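Side-chain contacts in 336aa long hypothetical dTDP-glucose 4,6-dehydratase (Pyrococcus horikoshii, PDB 2HUN), which binds NAD in a Rossmann fold and probably acts as a dTDP-glucose 4,6-dehydratase, removing water from a nucleotide-linked sugar: residues A[28-33]-A[230-235]; A[71-76]-A[111-116]; A[190-195]-A[251-256]; A[197-202]-A[259-264]. All blocks are in the same frame, centred on the assembly; numbering follows the deposited sequence.

Contact 1. Residues A[28-33]-A[230-235]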
# COMPACT_ATOMS: atom_id res chain seq x y z
N PRO A 28 18.17 -9.18 30.20
CA PRO A 28 19.11 -10.28 30.46
C PRO A 28 18.67 -11.66 29.96
O PRO A 28 19.50 -12.45 29.52
CB PRO A 28 19.25 -10.27 31.98
CG PRO A 28 18.95 -8.87 32.37
CD PRO A 28 17.85 -8.46 31.45
N ASP A 29 17.37 -11.94 30.04
CA ASP A 29 16.86 -13.25 29.62
C ASP A 29 16.26 -13.36 28.23
O ASP A 29 15.79 -14.42 27.83
CB ASP A 29 15.84 -13.75 30.65
CG ASP A 29 16.49 -14.19 31.94
OD1 ASP A 29 17.42 -15.02 31.89
OD2 ASP A 29 16.09 -13.70 33.02
N TRP A 30 16.28 -12.26 27.48
CA TRP A 30 15.74 -12.28 26.13
C TRP A 30 16.77 -12.84 25.16
O TRP A 30 17.97 -12.85 25.45
CB TRP A 30 15.34 -10.87 25.70
CG TRP A 30 14.06 -10.37 26.30
CD1 TRP A 30 13.57 -10.65 27.55
CD2 TRP A 30 13.16 -9.43 25.71
NE1 TRP A 30 12.42 -9.93 27.77
CE2 TRP A 30 12.14 -9.17 26.66
CE3 TRP A 30 13.11 -8.77 24.48
CZ2 TRP A 30 11.09 -8.29 26.41
CZ3 TRP A 30 12.06 -7.89 24.23
CH2 TRP A 30 11.07 -7.65 25.20
N GLU A 31 16.30 -13.31 24.01
CA GLU A 31 17.18 -13.86 22.99
C GLU A 31 16.86 -13.23 21.64
O GLU A 31 15.71 -12.90 21.35
CB GLU A 31 17.02 -15.37 22.90
CG GLU A 31 17.53 -16.13 24.11
CD GLU A 31 17.30 -17.62 23.98
OE1 GLU A 31 17.73 -18.20 22.97
OE2 GLU A 31 16.68 -18.21 24.90
N VAL A 32 17.88 -13.09 20.80
CA VAL A 32 17.69 -12.50 19.49
C VAL A 32 18.27 -13.32 18.34
O VAL A 32 19.39 -13.82 18.42
CB VAL A 32 18.32 -11.10 19.44
CG1 VAL A 32 18.37 -10.61 17.99
CG2 VAL A 32 17.52 -10.13 20.30
N ILE A 33 17.48 -13.45 17.29
CA ILE A 33 17.92 -14.12 16.09
C ILE A 33 17.83 -13.01 15.06
O ILE A 33 16.75 -12.47 14.83
CB ILE A 33 16.99 -15.25 15.64
CG1 ILE A 33 17.02 -16.40 16.65
CG2 ILE A 33 17.40 -15.72 14.26
CD1 ILE A 33 16.02 -17.49 16.34
N VAL A 230 5.99 -0.32 21.77
CA VAL A 230 4.97 -0.79 20.85
C VAL A 230 4.93 -2.32 20.88
O VAL A 230 3.87 -2.92 20.85
CB VAL A 230 5.24 -0.30 19.40
CG1 VAL A 230 4.31 -1.01 18.41
CG2 VAL A 230 5.02 1.20 19.30
N LEU A 231 6.11 -2.95 20.93
CA LEU A 231 6.21 -4.41 20.97
C LEU A 231 5.48 -4.99 22.19
O LEU A 231 4.65 -5.88 22.06
CB LEU A 231 7.68 -4.83 21.03
CG LEU A 231 7.95 -6.33 21.22
CD1 LEU A 231 7.57 -7.10 19.97
CD2 LEU A 231 9.43 -6.55 21.55
N LEU A 232 5.79 -4.46 23.37
CA LEU A 232 5.19 -4.95 24.61
C LEU A 232 3.80 -4.41 24.96
O LEU A 232 3.04 -5.09 25.64
CB LEU A 232 6.13 -4.65 25.79
CG LEU A 232 7.57 -5.17 25.75
CD1 LEU A 232 8.34 -4.58 26.92
CD2 LEU A 232 7.59 -6.70 25.80
N LYS A 233 3.45 -3.21 24.51
CA LYS A 233 2.15 -2.65 24.85
C LYS A 233 1.26 -2.18 23.71
O LYS A 233 0.10 -1.84 23.93
CB LYS A 233 2.35 -1.50 25.83
CG LYS A 233 3.13 -1.88 27.08
CD LYS A 233 3.45 -0.63 27.86
CE LYS A 233 4.47 -0.86 28.97
NZ LYS A 233 4.83 0.44 29.61
N GLY A 234 1.80 -2.16 22.49
CA GLY A 234 1.01 -1.73 21.34
C GLY A 234 -0.16 -2.64 21.02
O GLY A 234 -0.06 -3.86 21.16
N GLU A 235 -1.26 -2.05 20.58
CA GLU A 235 -2.46 -2.82 20.25
C GLU A 235 -2.42 -3.30 18.81
O GLU A 235 -1.93 -2.59 17.92
CB GLU A 235 -3.70 -1.96 20.49
CG GLU A 235 -3.65 -1.21 21.81
CD GLU A 235 -4.86 -0.34 22.05
OE1 GLU A 235 -5.26 0.41 21.13
OE2 GLU A 235 -5.42 -0.40 23.17
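Val230 O, in the last helical turn that brings Leu231 and Leu232 up to the Trp30 indole, is gripped by two donors: Gly234 N at 2.7 Å closes the turn from within, and Arg121 NH2 adds a side-chain bond. The same guanidinium gives its NE to Leu231 O, so one arginine ties two successive carbonyls at the C-terminal end of helix 220-233, which probably steadies the backbone from which both leucines spring.

Trp30 lies just before strand 31-36, and its CG stands anti to the carbonyl carbon (chi1 -76°), sending the six-membered ring out to the helix. The outer corner of that ring does the touching. Leu232 CD2 arrives at the ring edge, near the plane, 3.7 Å from Trp30 CH2 and 3.9 Å from Trp30 CZ2. Leu231, with CG anti to the backbone N (chi1 174°), brings its CD2 in obliquely, 4.0 Å from Trp30 CZ3 and slightly farther from Trp30 CH2, so the two leucine methyls meet neighbouring atoms of one ring.

Leu6 of strand 5-9 touches both Trp30 and Leu231, while Ile23 of helix 14-26 touches the indole and the His27 ring stacks with it. The contact therefore joins the start of the second Rossmann strand to the end of a helix almost 200 residues later. Its chemistry is hydrocarbon against an aromatic ring, with 105 Å² buried in all, which implies that the attraction between the two segments is probably dispersion and partial exclusion of water, not a directed bond.

Contact 2. Residues A[71-76]-A[111-116]; sequences ELVRKV and ESIRRE
Val73 sets one methyl against each of Ser112 and Ile113. Val73 CG2 sits 3.3 Å from Ser112 OG, and Val73 CG1 lies 4.0 Å from Ile113 CG1. The hydrogen bond of the serine hydroxyl goes to Leu109 O of its own helix, and its touch on the valine methyl is van der Waals.

Towards the surface, Arg74 and Glu116 pair loosely. Glu116 OE1 rests on the aliphatic part of the arginine, 3.4 Å from Arg74 CG, and its salt bridge to Arg74 NE is long at 3.7 Å, with guanidinium and carboxylate planes 49° apart. Arg74 bends at chi3 and turns NH1 back to Glu71 OE1, 3.3 Å away and in the guanidinium plane, so this arginine is shared by two acids. A glutamine in place of Glu116 would probably leave Arg74 with Glu71 as its one acidic mate here and weaken the tie between the helices.

On the far side of helix 96-116, Arg114 grips Glu111 side-on, Arg114 NE to Glu111 OE1 and Arg114 NH2 to Glu111 OE2, both at 2.8 Å; Trp165 NE1 also binds Glu111 OE1. Pro95 of the second subunit packs on this pair. Leu7 of strand 5-9, in the central sheet, touches Val73. Two neighbouring helices layered on one face of a parallel sheet, as here, are typical of the Rossmann fold.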
# COMPACT_ATOMS: atom_id res chain seq x y z
N GLU A 71 10.96 -21.21 9.35
CA GLU A 71 11.63 -21.94 10.43
C GLU A 71 11.98 -21.01 11.59
O GLU A 71 11.90 -21.39 12.76
CB GLU A 71 12.90 -22.59 9.89
CG GLU A 71 12.66 -23.39 8.61
CD GLU A 71 12.03 -24.75 8.85
OE1 GLU A 71 11.21 -24.89 9.78
OE2 GLU A 71 12.36 -25.69 8.10
N LEU A 72 12.36 -19.78 11.26
CA LEU A 72 12.72 -18.82 12.30
C LEU A 72 11.47 -18.29 13.02
O LEU A 72 11.45 -18.18 14.24
CB LEU A 72 13.51 -17.65 11.69
CG LEU A 72 14.78 -18.02 10.92
CD1 LEU A 72 15.46 -16.74 10.42
CD2 LEU A 72 15.72 -18.83 11.81
N VAL A 73 10.44 -17.97 12.25
CA VAL A 73 9.20 -17.46 12.83
C VAL A 73 8.57 -18.48 13.79
O VAL A 73 8.02 -18.11 14.83
CB VAL A 73 8.18 -17.07 11.73
CG1 VAL A 73 6.78 -16.95 12.32
CG2 VAL A 73 8.59 -15.75 11.10
N ARG A 74 8.68 -19.76 13.43
CA ARG A 74 8.13 -20.85 14.24
C ARG A 74 8.65 -20.86 15.67
O ARG A 74 7.93 -21.24 16.59
CB ARG A 74 8.49 -22.21 13.64
CG ARG A 74 7.88 -22.54 12.30
CD ARG A 74 8.40 -23.91 11.88
NE ARG A 74 8.06 -24.92 12.88
CZ ARG A 74 8.82 -25.98 13.17
NH1 ARG A 74 9.97 -26.18 12.54
NH2 ARG A 74 8.42 -26.84 14.09
N LYS A 75 9.91 -20.47 15.86
CA LYS A 75 10.52 -20.53 17.19
C LYS A 75 10.64 -19.25 18.02
O LYS A 75 11.26 -19.28 19.07
CB LYS A 75 11.90 -21.17 17.06
CG LYS A 75 12.92 -20.28 16.37
CD LYS A 75 14.26 -20.99 16.15
CE LYS A 75 14.23 -21.85 14.91
NZ LYS A 75 15.61 -22.19 14.47
N VAL A 76 10.05 -18.14 17.59
CA VAL A 76 10.17 -16.92 18.38
C VAL A 76 8.85 -16.46 19.00
O VAL A 76 7.78 -16.93 18.64
CB VAL A 76 10.75 -15.75 17.54
CG1 VAL A 76 12.17 -16.09 17.09
CG2 VAL A 76 9.86 -15.48 16.34
N GLU A 111 2.97 -14.26 5.66
CA GLU A 111 2.53 -15.62 5.37
C GLU A 111 3.11 -16.62 6.36
O GLU A 111 2.40 -17.48 6.87
CB GLU A 111 2.89 -16.02 3.94
CG GLU A 111 1.91 -15.52 2.89
CD GLU A 111 0.51 -16.11 3.06
OE1 GLU A 111 -0.30 -15.56 3.84
OE2 GLU A 111 0.23 -17.15 2.42
N SER A 112 4.41 -16.50 6.65
CA SER A 112 5.04 -17.41 7.58
C SER A 112 4.40 -17.27 8.95
O SER A 112 4.20 -18.26 9.66
CB SER A 112 6.55 -17.13 7.68
OG SER A 112 6.80 -15.91 8.36
N ILE A 113 4.05 -16.04 9.32
CA ILE A 113 3.42 -15.81 10.61
C ILE A 113 2.03 -16.44 10.71
O ILE A 113 1.73 -17.14 11.68
CB ILE A 113 3.31 -14.30 10.92
CG1 ILE A 113 4.70 -13.76 11.27
CG2 ILE A 113 2.33 -14.07 12.06
CD1 ILE A 113 4.76 -12.25 11.45
N ARG A 114 1.17 -16.22 9.71
CA ARG A 114 -0.18 -16.77 9.75
C ARG A 114 -0.23 -18.28 9.47
O ARG A 114 -1.15 -18.96 9.91
CB ARG A 114 -1.12 -16.02 8.79
CG ARG A 114 -0.90 -16.26 7.29
CD ARG A 114 -1.76 -17.40 6.76
NE ARG A 114 -1.63 -17.55 5.31
CZ ARG A 114 -2.29 -18.43 4.57
NH1 ARG A 114 -3.15 -19.27 5.14
NH2 ARG A 114 -2.08 -18.49 3.26
N ARG A 115 0.77 -18.79 8.75
CA ARG A 115 0.80 -20.21 8.44
C ARG A 115 1.44 -21.03 9.57
O ARG A 115 1.01 -22.14 9.86
CB ARG A 115 1.55 -20.47 7.13
CG ARG A 115 0.84 -19.94 5.90
CD ARG A 115 1.68 -20.11 4.64
NE ARG A 115 2.11 -21.49 4.44
CZ ARG A 115 2.71 -21.94 3.34
NH1 ARG A 115 2.95 -21.13 2.32
NH2 ARG A 115 3.10 -23.21 3.27
N GLU A 116 2.46 -20.46 10.22
CA GLU A 116 3.17 -21.17 11.28
C GLU A 116 2.89 -20.77 12.73
O GLU A 116 2.80 -21.63 13.60
CB GLU A 116 4.68 -21.05 11.07
CG GLU A 116 5.22 -21.71 9.81
CD GLU A 116 5.26 -23.22 9.91
OE1 GLU A 116 5.03 -23.76 11.02
OE2 GLU A 116 5.55 -23.88 8.89

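Contact 3. Residues A[190-195]-A[251-256]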
# COMPACT_ATOMS: atom_id res chain seq x y z
N LYS A 190 25.45 10.26 5.55
CA LYS A 190 24.20 10.86 6.02
C LYS A 190 24.57 12.19 6.66
O LYS A 190 25.63 12.31 7.26
CB LYS A 190 23.50 9.95 7.04
CG LYS A 190 22.93 8.65 6.48
CD LYS A 190 21.80 8.91 5.50
CE LYS A 190 21.18 7.61 5.00
NZ LYS A 190 20.03 7.86 4.08
N LEU A 191 23.71 13.18 6.53
CA LEU A 191 23.95 14.53 7.05
C LEU A 191 24.72 14.71 8.36
O LEU A 191 25.79 15.33 8.37
CB LEU A 191 22.62 15.27 7.22
CG LEU A 191 22.76 16.71 7.74
CD1 LEU A 191 23.41 17.58 6.68
CD2 LEU A 191 21.38 17.27 8.12
N ILE A 192 24.18 14.20 9.46
CA ILE A 192 24.80 14.36 10.77
C ILE A 192 26.18 13.70 10.88
O ILE A 192 27.12 14.31 11.38
CB ILE A 192 23.84 13.87 11.88
CG1 ILE A 192 22.61 14.80 11.91
CG2 ILE A 192 24.52 13.88 13.23
CD1 ILE A 192 21.50 14.35 12.84
N PRO A 193 26.31 12.44 10.42
CA PRO A 193 27.63 11.80 10.50
C PRO A 193 28.64 12.53 9.62
O PRO A 193 29.76 12.81 10.05
CB PRO A 193 27.35 10.38 10.00
CG PRO A 193 25.93 10.16 10.41
CD PRO A 193 25.28 11.47 10.03
N LYS A 194 28.25 12.83 8.39
CA LYS A 194 29.12 13.52 7.46
C LYS A 194 29.60 14.84 8.06
O LYS A 194 30.79 15.17 7.99
CB LYS A 194 28.38 13.81 6.15
CG LYS A 194 29.23 14.52 5.10
CD LYS A 194 28.39 14.98 3.90
CE LYS A 194 27.25 15.90 4.33
NZ LYS A 194 27.69 17.04 5.21
N THR A 195 28.68 15.59 8.66
CA THR A 195 29.03 16.87 9.26
C THR A 195 30.05 16.72 10.39
O THR A 195 31.03 17.46 10.44
CB THR A 195 27.78 17.58 9.82
OG1 THR A 195 26.84 17.81 8.75
CG2 THR A 195 28.15 18.93 10.43
N LEU A 251 20.86 23.68 7.87
CA LEU A 251 21.70 24.72 8.44
C LEU A 251 21.58 24.71 9.95
O LEU A 251 22.58 24.85 10.66
CB LEU A 251 21.30 26.10 7.90
CG LEU A 251 22.07 27.28 8.52
CD1 LEU A 251 23.58 27.05 8.39
CD2 LEU A 251 21.67 28.58 7.84
N GLU A 252 20.36 24.55 10.45
CA GLU A 252 20.12 24.51 11.89
C GLU A 252 20.86 23.34 12.52
O GLU A 252 21.49 23.48 13.58
CB GLU A 252 18.63 24.36 12.19
CG GLU A 252 17.85 25.66 12.22
CD GLU A 252 16.37 25.44 12.50
OE1 GLU A 252 15.72 24.74 11.69
OE2 GLU A 252 15.88 25.95 13.52
N VAL A 253 20.77 22.18 11.87
CA VAL A 253 21.44 20.98 12.36
C VAL A 253 22.94 21.22 12.40
O VAL A 253 23.59 20.98 13.42
CB VAL A 253 21.12 19.77 11.45
CG1 VAL A 253 21.94 18.55 11.89
CG2 VAL A 253 19.63 19.45 11.52
N VAL A 254 23.49 21.72 11.30
CA VAL A 254 24.92 21.99 11.22
C VAL A 254 25.39 22.99 12.27
O VAL A 254 26.40 22.76 12.94
CB VAL A 254 25.30 22.51 9.81
CG1 VAL A 254 26.73 23.04 9.82
CG2 VAL A 254 25.17 21.37 8.81
N LYS A 255 24.66 24.09 12.45
CA LYS A 255 25.05 25.09 13.45
C LYS A 255 25.12 24.48 14.85
O LYS A 255 26.01 24.83 15.64
CB LYS A 255 24.06 26.26 13.47
CG LYS A 255 24.33 27.34 12.42
CD LYS A 255 23.33 28.49 12.54
CE LYS A 255 23.41 29.43 11.36
NZ LYS A 255 22.42 30.54 11.46
N ILE A 256 24.19 23.59 15.17
CA ILE A 256 24.17 22.96 16.49
C ILE A 256 25.31 21.95 16.64
O ILE A 256 25.92 21.86 17.71
CB ILE A 256 22.79 22.28 16.74
CG1 ILE A 256 21.73 23.37 16.92
CG2 ILE A 256 22.86 21.38 17.96
CD1 ILE A 256 20.32 22.85 17.07
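Val253 holds CG1 anti to its own backbone N (chi1 174°), which aims this methyl across the helix interface towards Leu191 and Ile192. Val253 CG1 reaches Ile192 CG1 at 3.8 Å, the two side chains crossing at about a right angle, and Leu191 CD2 at 4.0 Å, here at a more slanting approach. One valine methyl thus touches side chains of two consecutive residues. Thr195 turns OG1 beside the backbone N (chi1 -59°), and its hydroxyl folds back on the preceding turn to donate to Leu191 O at 2.7 Å. Thr195 N also binds Leu191 O, at 2.9 Å, and the two donors reach the oxygen from opposite faces of the carbonyl plane.

The paired helices, 191-200 and 250-260, belong to the smaller C-terminal part of the molecule, which in relatives of this extended short-chain dehydrogenase family binds the nucleotide-sugar. The axes of segments 191-195 and 251-256 approach to 10.4 Å, with a signed crossing angle of -39°. Trp217 of strand 215-219 touches Leu191, Ile192 and Val253 together, and Ile304 and Thr307 of helix 300-313 pack on Ile192.

Although its hydroxyl is bonded to the backbone, Thr195 still meets Val254 with that oxygen, Thr195 OG1 lying 3.9 Å from Val254 CG2, and with its methyl, Thr195 CG2, at 4.2 Å from the same atom. An alanine here is likely to leave Leu191 O without its hydroxyl donor and to open a gap beside Val254. Ile205 of strand 205-208 touches both Thr195 and Val254.

Contact 4. Residues A[197-202]-A[259-264]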
# COMPACT_ATOMS: atom_id res chain seq x y z
N ILE A 197 32.17 14.17 11.02
CA ILE A 197 33.43 13.70 10.45
C ILE A 197 34.21 14.83 9.77
O ILE A 197 35.37 15.08 10.11
CB ILE A 197 33.17 12.57 9.43
CG1 ILE A 197 32.69 11.31 10.18
CG2 ILE A 197 34.43 12.29 8.62
CD1 ILE A 197 32.26 10.18 9.27
N ARG A 198 33.58 15.51 8.83
CA ARG A 198 34.23 16.59 8.11
C ARG A 198 34.69 17.73 9.03
O ARG A 198 35.79 18.25 8.86
CB ARG A 198 33.31 17.15 7.03
CG ARG A 198 33.12 16.23 5.83
CD ARG A 198 32.12 16.80 4.83
NE ARG A 198 32.61 18.01 4.17
CZ ARG A 198 33.46 18.02 3.14
NH1 ARG A 198 33.91 16.88 2.64
NH2 ARG A 198 33.84 19.18 2.62
N ALA A 199 33.86 18.09 10.01
CA ALA A 199 34.22 19.17 10.92
C ALA A 199 35.42 18.79 11.78
O ALA A 199 36.28 19.63 12.05
CB ALA A 199 33.03 19.51 11.82
N SER A 200 35.49 17.53 12.20
CA SER A 200 36.62 17.09 13.01
C SER A 200 37.90 17.11 12.18
O SER A 200 39.00 17.06 12.73
CB SER A 200 36.38 15.66 13.53
OG SER A 200 36.48 14.71 12.49
N LEU A 201 37.74 17.20 10.86
CA LEU A 201 38.87 17.24 9.94
C LEU A 201 39.08 18.62 9.34
O LEU A 201 39.78 18.77 8.33
CB LEU A 201 38.67 16.22 8.81
CG LEU A 201 38.79 14.75 9.19
CD1 LEU A 201 38.36 13.88 8.01
CD2 LEU A 201 40.23 14.44 9.59
N GLY A 202 38.45 19.62 9.95
CA GLY A 202 38.58 20.98 9.45
C GLY A 202 38.12 21.19 8.02
O GLY A 202 38.55 22.13 7.36
N ARG A 259 28.53 23.91 17.27
CA ARG A 259 28.53 24.46 18.61
C ARG A 259 28.89 23.37 19.61
O ARG A 259 29.77 23.54 20.45
CB ARG A 259 27.16 25.05 18.96
CG ARG A 259 26.92 25.21 20.46
CD ARG A 259 25.69 26.05 20.76
NE ARG A 259 24.44 25.43 20.31
CZ ARG A 259 23.80 24.45 20.96
NH1 ARG A 259 24.30 23.95 22.08
NH2 ARG A 259 22.67 23.97 20.47
N LEU A 260 28.20 22.23 19.50
CA LEU A 260 28.42 21.12 20.41
C LEU A 260 29.78 20.46 20.25
O LEU A 260 30.20 19.68 21.11
CB LEU A 260 27.30 20.09 20.26
CG LEU A 260 25.93 20.61 20.73
CD1 LEU A 260 24.84 19.59 20.43
CD2 LEU A 260 25.99 20.91 22.22
N MET A 261 30.46 20.77 19.16
CA MET A 261 31.79 20.23 18.93
C MET A 261 32.79 21.28 19.42
O MET A 261 33.98 21.23 19.11
CB MET A 261 32.01 19.93 17.44
CG MET A 261 31.39 18.61 16.99
SD MET A 261 31.69 18.22 15.25
CE MET A 261 33.08 17.10 15.38
N GLY A 262 32.28 22.24 20.19
CA GLY A 262 33.11 23.30 20.73
C GLY A 262 33.78 24.14 19.67
O GLY A 262 34.88 24.66 19.89
N LYS A 263 33.13 24.28 18.52
CA LYS A 263 33.70 25.05 17.42
C LYS A 263 32.92 26.28 17.01
O LYS A 263 31.89 26.63 17.59
CB LYS A 263 33.85 24.16 16.18
CG LYS A 263 34.74 22.95 16.39
CD LYS A 263 35.08 22.29 15.06
CE LYS A 263 36.29 21.39 15.23
NZ LYS A 263 37.41 22.13 15.89
N GLY A 264 33.45 26.93 15.98
CA GLY A 264 32.83 28.12 15.44
C GLY A 264 32.12 27.76 14.16
O GLY A 264 32.14 26.60 13.74
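This is a partly buried, mainly apolar contact between the C-terminal ends of two neighbouring helices, 191-200 and 250-260, with Met261 and Lys263 laid against Ala199 and Ser200. The thioether comes first: Met261 SD lies 3.9 Å from Ala199 CB. The rotation about the CG-SD bond (chi3 98°) swings Met261 CE alongside the next residue, 4.0 Å from Ser200 CB and equally near Ser200 N. Ile308 of helix 300-313 touches Met261, and Leu312 of the same helix touches Ser200, so a third helix borders the thioether.

Ser200 keeps its hydroxyl for its own helix: OG stands between the backbone N and the carbonyl carbon (chi1 71°) and donates to Ile197 O at 2.7 Å. The methionine methyl meets CB and the backbone N of the serine, not the hydroxyl.

Lys263 follows Met261 by two residues and brings its CE against the helix end, with Lys263 CE 3.6 Å from Ala199 O. That oxygen accepts Gly202 N at 3.0 Å as part of a Schellman motif in which Gly202, at positive phi, ends the first helix. Gly262 plays the same part in the second, where Gly262 N binds Arg259 O at 2.8 Å, and the turn it makes delivers Lys263 to the interface.

Sulfur and methyl thus supply weak, undirected cohesion, and the lysine sets a methylene against a carbonyl oxygen. The nearby ammonium would probably be favoured by the partial negative charge at the C-terminal end of helix 191-200, though as a diffuse attraction.

Contacts 3 and 4 are successive parts of one helix pair, 191-200 with 250-260, their centres 10 Å apart. Contacts 1 and 2 lie in the Rossmann part, 16 Å apart between centres, and they touch: Ile33 CD1 packs on Lys75 CD at 3.9 Å. Contact 2 is nested within the loop that contact 1 closes, whereas the segments of contact 1 alternate along the chain with those of contacts 3 and 4. The two groups are well separated, about 33 Å between the centres of contacts 1 and 3 and 48 Å between contacts 2 and 4. The side chains of Ile192 in contact 3 and Ser112 in contact 2 are about 9 Å and 12 Å from NAD; contact 4 is remote from the site.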